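Excretory-secretory protein 2 (Ancylostoma ceylanicum, PDB 3NSW) is secreted by a hookworm, adopts a netrin-like fold and is probably an immunomodulator acting on the host. Local coordinates at residues Tyr77-Lys82 with Cys88-His93; Tyr38-Trp43 with Ser83-Cys88; Ser12-Glu17 with Asp94-Lys99. All blocks are in the same frame, centred on the assembly; numbering follows the deposited sequence. Where two conformers were deposited one is given.

Interaction 1. Residues Tyr77-Lys82 with Cys88-His93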
# COMPACT_ATOMS: atom_id res chain seq x y z
N TYR A 77 -3.68 -2.95 -5.89
CA TYR A 77 -4.02 -2.35 -4.60
C TYR A 77 -3.53 -0.92 -4.47
O TYR A 77 -2.56 -0.51 -5.12
CB TYR A 77 -3.36 -3.16 -3.48
CG TYR A 77 -3.90 -4.56 -3.38
CD1 TYR A 77 -5.09 -4.82 -2.71
CD2 TYR A 77 -3.24 -5.64 -4.02
CE1 TYR A 77 -5.60 -6.12 -2.63
CE2 TYR A 77 -3.76 -6.94 -3.95
CZ TYR A 77 -4.93 -7.16 -3.24
OH TYR A 77 -5.44 -8.43 -3.17
N VAL A 78 -4.20 -0.15 -3.62
CA VAL A 78 -3.60 1.08 -3.13
C VAL A 78 -2.91 0.68 -1.83
O VAL A 78 -3.52 0.00 -0.99
CB VAL A 78 -4.65 2.17 -2.87
CG1 VAL A 78 -4.00 3.40 -2.25
CG2 VAL A 78 -5.35 2.55 -4.17
N LEU A 79 -1.65 1.09 -1.67
CA LEU A 79 -0.84 0.66 -0.54
C LEU A 79 -0.27 1.90 0.12
O LEU A 79 0.48 2.63 -0.52
CB LEU A 79 0.31 -0.22 -1.04
CG LEU A 79 1.35 -0.66 0.02
CD1 LEU A 79 0.71 -1.60 1.06
CD2 LEU A 79 2.57 -1.29 -0.64
N GLY A 80 -0.65 2.14 1.38
CA GLY A 80 -0.16 3.32 2.11
C GLY A 80 0.82 2.83 3.15
O GLY A 80 0.46 1.97 3.94
N CYS A 81 2.04 3.34 3.15
CA CYS A 81 3.05 2.80 4.09
C CYS A 81 3.90 3.86 4.76
O CYS A 81 4.21 4.87 4.17
CB CYS A 81 3.98 1.79 3.39
SG CYS A 81 3.26 0.18 2.93
N LYS A 82 4.29 3.62 6.02
CA LYS A 82 5.39 4.40 6.61
C LYS A 82 6.69 3.87 6.01
O LYS A 82 6.72 2.79 5.41
CB LYS A 82 5.40 4.29 8.14
CG LYS A 82 4.15 4.83 8.78
CD LYS A 82 4.22 4.71 10.30
CE LYS A 82 3.07 5.46 10.95
NZ LYS A 82 1.75 4.84 10.67
N CYS A 88 1.34 -0.54 7.28
CA CYS A 88 0.74 -0.26 6.00
C CYS A 88 -0.76 -0.48 6.06
O CYS A 88 -1.27 -1.29 6.85
CB CYS A 88 1.35 -1.16 4.91
SG CYS A 88 3.14 -0.96 4.68
N PHE A 89 -1.47 0.29 5.23
CA PHE A 89 -2.85 -0.02 4.89
C PHE A 89 -2.98 -0.45 3.42
O PHE A 89 -2.17 -0.05 2.57
CB PHE A 89 -3.82 1.13 5.24
CG PHE A 89 -3.69 2.37 4.37
CD1 PHE A 89 -4.17 2.39 3.05
CD2 PHE A 89 -3.10 3.52 4.88
CE1 PHE A 89 -4.05 3.54 2.25
CE2 PHE A 89 -2.98 4.68 4.11
CZ PHE A 89 -3.45 4.69 2.79
N VAL A 90 -3.98 -1.27 3.14
CA VAL A 90 -4.17 -1.84 1.79
C VAL A 90 -5.65 -1.77 1.42
O VAL A 90 -6.52 -2.08 2.24
CB VAL A 90 -3.73 -3.33 1.74
CG1 VAL A 90 -3.72 -3.83 0.29
CG2 VAL A 90 -2.36 -3.52 2.38
N LYS A 91 -5.93 -1.37 0.18
CA LYS A 91 -7.29 -1.29 -0.34
C LYS A 91 -7.27 -1.75 -1.80
O LYS A 91 -6.38 -1.37 -2.56
CB LYS A 91 -7.81 0.15 -0.25
CG LYS A 91 -9.03 0.47 -1.13
CD LYS A 91 -10.35 0.40 -0.37
CE LYS A 91 -11.51 0.59 -1.34
NZ LYS A 91 -12.78 0.97 -0.68
N LEU A 92 -8.22 -2.60 -2.17
CA LEU A 92 -8.36 -3.03 -3.56
C LEU A 92 -8.54 -1.82 -4.47
O LEU A 92 -9.46 -1.03 -4.26
CB LEU A 92 -9.56 -3.97 -3.72
CG LEU A 92 -9.61 -4.81 -4.98
CD1 LEU A 92 -8.54 -5.89 -4.90
CD2 LEU A 92 -11.00 -5.43 -5.14
N HIS A 93 -7.67 -1.68 -5.46
CA HIS A 93 -7.73 -0.53 -6.36
C HIS A 93 -9.07 -0.43 -7.11
O HIS A 93 -9.63 0.66 -7.23
CB HIS A 93 -6.56 -0.54 -7.34
CG HIS A 93 -6.49 0.68 -8.20
ND1 HIS A 93 -6.97 0.70 -9.49
CD2 HIS A 93 -5.99 1.91 -7.96
CE1 HIS A 93 -6.78 1.90 -10.01
NE2 HIS A 93 -6.18 2.65 -9.10
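The carbonyl oxygen of Lys-91 receives the backbone N-H of Val-78, the N to O distance being 2.7 Å, and is also approached by Tyr-77 CA in a C-H...O contact. Lys-91 N returns a bond to Val-78 O, which makes these residues a hydrogen-bonded antiparallel pair; Gly-80 and Phe-89 form the next one, with Gly-80 N 2.9 Å from Phe-89 O in a nearly straight bond. Between them, Leu-79 and Val-90 are a non-hydrogen-bonded pair, and the short strand axes run at 165° to each other, close to antiparallel.

The two sheet faces are packed differently. On the face of Phe-89, the ring folds back over Gly-80: CG stands between the backbone N and the carbonyl carbon (chi1 70°), and this brings one face of the Phe-89 ring over Gly-80 CA, which lies 3.7 Å from the ring centroid, a CH-pi contact 15° off the normal. On the other face, Val-90 uses both branches. Its CG1 rests 3.4 Å from Tyr-77 CD1, approaching the ring obliquely, while CG2 meets Leu-79 CD1 at 3.9 Å. Leu-92 CD1 extends the Tyr-77 contact at CE1, and the phenol OH beyond is hydrogen-bonded to Thr-72 N.

A disulfide closes the end nearest the turn, Cys-81 SG to Cys-88 SG at 2.1 Å. Along the other edge of strand 77-82, backbone hydrogen bonds join Tyr-77, Leu-79 and Cys-81 to strand 24-33, and Cys-88 is backbone hydrogen-bonded to Lys-9. The arrangement is a disulfide-linked beta hairpin built into the sheet of a netrin-like domain of the TIMP-like clan.

Interaction 2. Residues Tyr38-Trp43 with Ser83-Cys88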
# COMPACT_ATOMS: atom_id res chain seq x y z
N TYR A 38 5.14 -10.32 0.05
CA TYR A 38 4.54 -10.16 -1.26
C TYR A 38 5.51 -9.39 -2.14
O TYR A 38 6.15 -8.44 -1.68
CB TYR A 38 3.23 -9.38 -1.14
CG TYR A 38 2.14 -10.10 -0.37
CD1 TYR A 38 1.34 -11.06 -1.00
CD2 TYR A 38 1.92 -9.83 0.99
CE1 TYR A 38 0.35 -11.72 -0.31
CE2 TYR A 38 0.92 -10.51 1.70
CZ TYR A 38 0.14 -11.44 1.04
OH TYR A 38 -0.85 -12.11 1.70
N ASN A 39 5.62 -9.79 -3.41
CA ASN A 39 6.34 -9.04 -4.42
C ASN A 39 5.40 -8.02 -5.05
O ASN A 39 4.23 -8.32 -5.33
CB ASN A 39 6.88 -9.96 -5.53
CG ASN A 39 7.96 -10.91 -5.04
OD1 ASN A 39 7.97 -12.08 -5.40
ND2 ASN A 39 8.89 -10.40 -4.24
N LEU A 40 5.93 -6.82 -5.27
CA LEU A 40 5.15 -5.68 -5.77
C LEU A 40 5.75 -5.04 -7.01
O LEU A 40 6.98 -4.90 -7.15
CB LEU A 40 5.07 -4.58 -4.70
CG LEU A 40 4.57 -4.97 -3.31
CD1 LEU A 40 4.69 -3.78 -2.36
CD2 LEU A 40 3.13 -5.46 -3.39
N GLN A 41 4.86 -4.66 -7.92
CA GLN A 41 5.18 -3.75 -9.00
C GLN A 41 4.53 -2.41 -8.67
O GLN A 41 3.34 -2.35 -8.39
CB GLN A 41 4.62 -4.27 -10.34
CG GLN A 41 4.57 -3.24 -11.46
CD GLN A 41 5.91 -3.03 -12.14
OE1 GLN A 41 6.57 -3.98 -12.55
NE2 GLN A 41 6.32 -1.77 -12.27
N TYR A 42 5.33 -1.35 -8.69
CA TYR A 42 4.81 -0.00 -8.43
C TYR A 42 4.47 0.69 -9.74
O TYR A 42 5.29 0.73 -10.66
CB TYR A 42 5.86 0.83 -7.69
CG TYR A 42 5.95 0.50 -6.23
CD1 TYR A 42 5.31 1.30 -5.28
CD2 TYR A 42 6.67 -0.61 -5.79
CE1 TYR A 42 5.39 1.01 -3.93
CE2 TYR A 42 6.75 -0.92 -4.44
CZ TYR A 42 6.11 -0.11 -3.52
OH TYR A 42 6.20 -0.42 -2.19
N TRP A 43 3.27 1.25 -9.81
CA TRP A 43 2.82 1.98 -10.99
C TRP A 43 2.91 3.48 -10.80
O TRP A 43 3.20 4.21 -11.76
CB TRP A 43 1.38 1.60 -11.35
CG TRP A 43 1.22 0.14 -11.65
CD1 TRP A 43 0.56 -0.79 -10.88
CD2 TRP A 43 1.74 -0.57 -12.78
NE1 TRP A 43 0.63 -2.02 -11.48
CE2 TRP A 43 1.34 -1.92 -12.65
CE3 TRP A 43 2.49 -0.19 -13.90
CZ2 TRP A 43 1.67 -2.90 -13.59
CZ3 TRP A 43 2.82 -1.17 -14.85
CH2 TRP A 43 2.41 -2.51 -14.68
N SER A 83 7.77 4.63 6.16
CA SER A 83 9.08 4.24 5.60
C SER A 83 9.47 2.80 5.95
O SER A 83 9.22 2.34 7.06
CB SER A 83 10.16 5.23 6.05
OG SER A 83 9.87 6.53 5.56
N GLY A 84 10.05 2.09 4.98
CA GLY A 84 10.39 0.68 5.15
C GLY A 84 9.23 -0.27 4.94
O GLY A 84 9.33 -1.47 5.25
N ASN A 85 8.12 0.26 4.41
CA ASN A 85 6.90 -0.52 4.17
C ASN A 85 6.41 -1.17 5.45
O ASN A 85 6.18 -2.38 5.52
CB ASN A 85 7.10 -1.55 3.06
CG ASN A 85 6.98 -0.94 1.67
OD1 ASN A 85 6.81 0.27 1.53
ND2 ASN A 85 7.07 -1.78 0.65
N GLN A 86 6.23 -0.31 6.45
CA GLN A 86 5.68 -0.76 7.71
C GLN A 86 4.43 0.04 8.07
O GLN A 86 4.16 1.09 7.46
CB GLN A 86 6.75 -0.76 8.82
CG GLN A 86 7.09 0.60 9.40
CD GLN A 86 8.26 0.51 10.35
OE1 GLN A 86 9.39 0.23 9.94
NE2 GLN A 86 8.01 0.74 11.63
N ASP A 87 3.65 -0.49 9.01
CA ASP A 87 2.35 0.07 9.40
C ASP A 87 1.51 0.43 8.18
O ASP A 87 1.02 1.57 8.06
CB ASP A 87 2.52 1.30 10.30
CG ASP A 87 2.91 0.95 11.72
OD1 ASP A 87 2.53 -0.13 12.22
OD2 ASP A 87 3.61 1.78 12.34
N CYS A 88 1.34 -0.54 7.28
CA CYS A 88 0.74 -0.26 6.00
C CYS A 88 -0.76 -0.48 6.06
O CYS A 88 -1.27 -1.29 6.85
CB CYS A 88 1.35 -1.16 4.91
SG CYS A 88 3.14 -0.96 4.68
O HOH W 1 5.31 1.27 -0.46
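Tyr-42 crosses to Asn-85 through its phenol oxygen, and the side chain can be followed outward from strand 37-45. CB leaves the backbone toward the 83-88 loop, and the ring carries on in that direction. Along the way the side chain packs on Ala-26 and Val-28 of the adjoining strand and on Leu-79, while Trp-56 meets the ring edge-to-face. At the tip, OH accepts a hydrogen bond from Asn-85 ND2, the N to O distance being 3.3 Å. The bond is long but fairly straight, with an N-H...O angle of 162°.

The two side chains approach from opposite directions, and the ring and amide planes are only 27° apart. Tyr-42 OH lies 11° out of the Asn-85 amide plane, so the N-H is well aimed. Water 1 sits in the plane of the Tyr-42 ring, at its edge, 2.6 Å from Tyr-42 OH, and donates to Asn-85 OD1 over 2.7 Å. Both ends of the amide are thereby tied to one phenol, directly through ND2 and by way of the water through OD1. Leu-40 CD1 comes within 4.3 Å of Asn-85 ND2, an apolar neighbour to the bond.

Asn-85 ND2 also donates to Thr-61 O, its stronger polar partner. Asn-85 and Gln-86 both face Lys-82 in a G1 beta bulge. With ND2 acting as donor to two oxygens and OD1 as acceptor from the water, the amide is probably fixed in one flip state, tethering the hairpin loop to strands 37-45 and 59-63 through neutral polar groups.

Interaction 3. Residues Ser12-Glu17 with Asp94-Lys99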
# COMPACT_ATOMS: atom_id res chain seq x y z
N SER A 12 -11.51 -0.81 4.56
CA SER A 12 -12.76 -0.74 3.81
C SER A 12 -12.86 0.60 3.09
O SER A 12 -13.31 0.66 1.94
CB SER A 12 -13.97 -0.95 4.72
OG SER A 12 -14.03 0.06 5.72
N GLU A 13 -12.43 1.67 3.76
CA GLU A 13 -12.43 3.01 3.16
C GLU A 13 -11.16 3.79 3.51
O GLU A 13 -10.77 3.87 4.68
CB GLU A 13 -13.68 3.80 3.58
CG GLU A 13 -13.78 5.19 2.97
CD GLU A 13 -15.06 5.93 3.31
OE1 GLU A 13 -15.78 5.53 4.25
OE2 GLU A 13 -15.35 6.94 2.63
N ILE A 14 -10.52 4.36 2.49
CA ILE A 14 -9.38 5.24 2.72
C ILE A 14 -9.90 6.63 3.11
O ILE A 14 -10.71 7.22 2.39
CB ILE A 14 -8.47 5.35 1.48
CG1 ILE A 14 -7.91 3.97 1.09
CG2 ILE A 14 -7.34 6.35 1.72
CD1 ILE A 14 -7.26 3.95 -0.27
N ARG A 15 -9.42 7.13 4.26
CA ARG A 15 -9.78 8.47 4.73
C ARG A 15 -8.53 9.35 4.88
O ARG A 15 -7.41 8.85 4.88
CB ARG A 15 -10.52 8.38 6.07
CG ARG A 15 -11.73 7.45 6.06
CD ARG A 15 -11.94 6.80 7.42
NE ARG A 15 -10.71 6.19 7.93
CZ ARG A 15 -10.63 5.41 9.01
NH1 ARG A 15 -11.72 5.13 9.71
NH2 ARG A 15 -9.46 4.92 9.38
N GLN A 16 -8.75 10.66 5.04
CA GLN A 16 -7.64 11.61 5.23
C GLN A 16 -6.67 11.24 6.36
O GLN A 16 -5.45 11.40 6.22
CB GLN A 16 -8.19 13.03 5.45
CG GLN A 16 -7.14 14.13 5.34
CD GLN A 16 -6.51 14.19 3.96
OE1 GLN A 16 -7.20 14.39 2.97
NE2 GLN A 16 -5.19 14.02 3.90
N GLU A 17 -7.21 10.74 7.47
CA GLU A 17 -6.39 10.36 8.63
C GLU A 17 -5.40 9.25 8.27
O GLU A 17 -4.27 9.24 8.75
CB GLU A 17 -7.26 9.89 9.80
CG GLU A 17 -8.44 10.77 10.11
CD GLU A 17 -9.72 10.28 9.46
OE1 GLU A 17 -10.34 9.36 10.02
OE2 GLU A 17 -10.10 10.82 8.40
N ASP A 94 -9.58 -1.57 -7.57
CA ASP A 94 -10.86 -1.62 -8.30
C ASP A 94 -12.06 -1.27 -7.41
O ASP A 94 -13.18 -1.10 -7.92
CB ASP A 94 -11.08 -3.00 -8.94
CG ASP A 94 -10.22 -3.23 -10.17
OD1 ASP A 94 -9.72 -2.25 -10.78
OD2 ASP A 94 -10.03 -4.42 -10.54
N GLY A 95 -11.84 -1.19 -6.10
CA GLY A 95 -12.89 -0.84 -5.14
C GLY A 95 -12.93 0.62 -4.69
O GLY A 95 -13.73 0.97 -3.83
N LEU A 96 -12.08 1.46 -5.27
CA LEU A 96 -12.03 2.89 -4.95
C LEU A 96 -13.31 3.65 -5.32
O LEU A 96 -13.80 3.55 -6.45
CB LEU A 96 -10.83 3.57 -5.63
CG LEU A 96 -9.39 3.31 -5.17
CD1 LEU A 96 -8.39 3.95 -6.13
CD2 LEU A 96 -9.15 3.82 -3.77
N SER A 97 -13.86 4.41 -4.37
CA SER A 97 -14.97 5.32 -4.64
C SER A 97 -14.43 6.66 -5.13
O SER A 97 -13.23 6.93 -5.03
CB SER A 97 -15.80 5.53 -3.36
OG SER A 97 -15.00 6.16 -2.38
N GLN A 98 -15.31 7.52 -5.65
CA GLN A 98 -14.89 8.84 -6.11
C GLN A 98 -14.31 9.68 -4.97
O GLN A 98 -13.33 10.41 -5.17
CB GLN A 98 -16.03 9.59 -6.82
CG GLN A 98 -15.61 10.90 -7.50
CD GLN A 98 -14.47 10.71 -8.50
OE1 GLN A 98 -14.50 9.81 -9.34
NE2 GLN A 98 -13.47 11.57 -8.41
N LYS A 99 -14.90 9.55 -3.78
CA LYS A 99 -14.39 10.23 -2.60
C LYS A 99 -12.92 9.87 -2.38
O LYS A 99 -12.10 10.77 -2.18
CB LYS A 99 -15.23 9.90 -1.35
CG LYS A 99 -14.74 10.57 -0.08
CD LYS A 99 -15.62 10.24 1.12
CE LYS A 99 -17.00 10.85 0.99
NZ LYS A 99 -17.81 10.60 2.22
O HOH W 2 -15.75 6.47 -0.01
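Apolar contact between the two segments comes down to one methyl pair, Ile-14 CD1 and Leu-96 CD2, 4.0 Å apart. The side chains cross at an angle; a chi1 of -60° turns Ile-14 CG1 anti to the carbonyl carbon, and CD1 prolongs that branch to Leu-96. Both residues also pack on Val-78, and Ile-14 reaches Phe-89 as well, so the pair lies on the face of the sheet that carries Val-78 and Phe-89.

The segments lead into two helices, Arg-15 being the N-cap residue of helix 16-20 and Ser-97 that of helix 98-104. Ser-97 OG caps a backbone N of the first turn while Ser-97 N bonds to Glu-100 OE2, consistent with a capping box. Glu-100 OE1 accepts from Ile-14 N, and this bond, with the Ile-14/Leu-96 packing, docks the C-terminal helix against segment 12-17 in the netrin-like fold.

Polar links between the two segments themselves are indirect. Water 2 donates to Glu-13 OE2 at 2.7 Å and is 2.5 Å from Ser-97 OG, joining the carboxylate to the capping hydroxyl. In one of its two conformers Lys-99 also passes the Glu-13 carboxylate, a doubtful contact short of a salt bridge.

In the fold
Interaction 1 is the hub, its centre about 3 Å from that of the chain. Interaction 2 shares Cys-88 with it, and their centres are about 8 Å apart: Leu-79 CD2 meets Leu-40 CD1 at 3.7 Å, on the side of the hairpin facing strand 37-45. Interaction 3 reaches the face bearing Val-78, where Val-78 CG1 is 3.9 Å from Ile-14 CD1; Lys-91 NZ probably bonds to Ser-12 O at 2.7 Å and also forms a salt bridge with Glu-100. Interactions 2 and 3 do not touch, their nearest atoms about 9 Å apart, so the 75-92 hairpin links them.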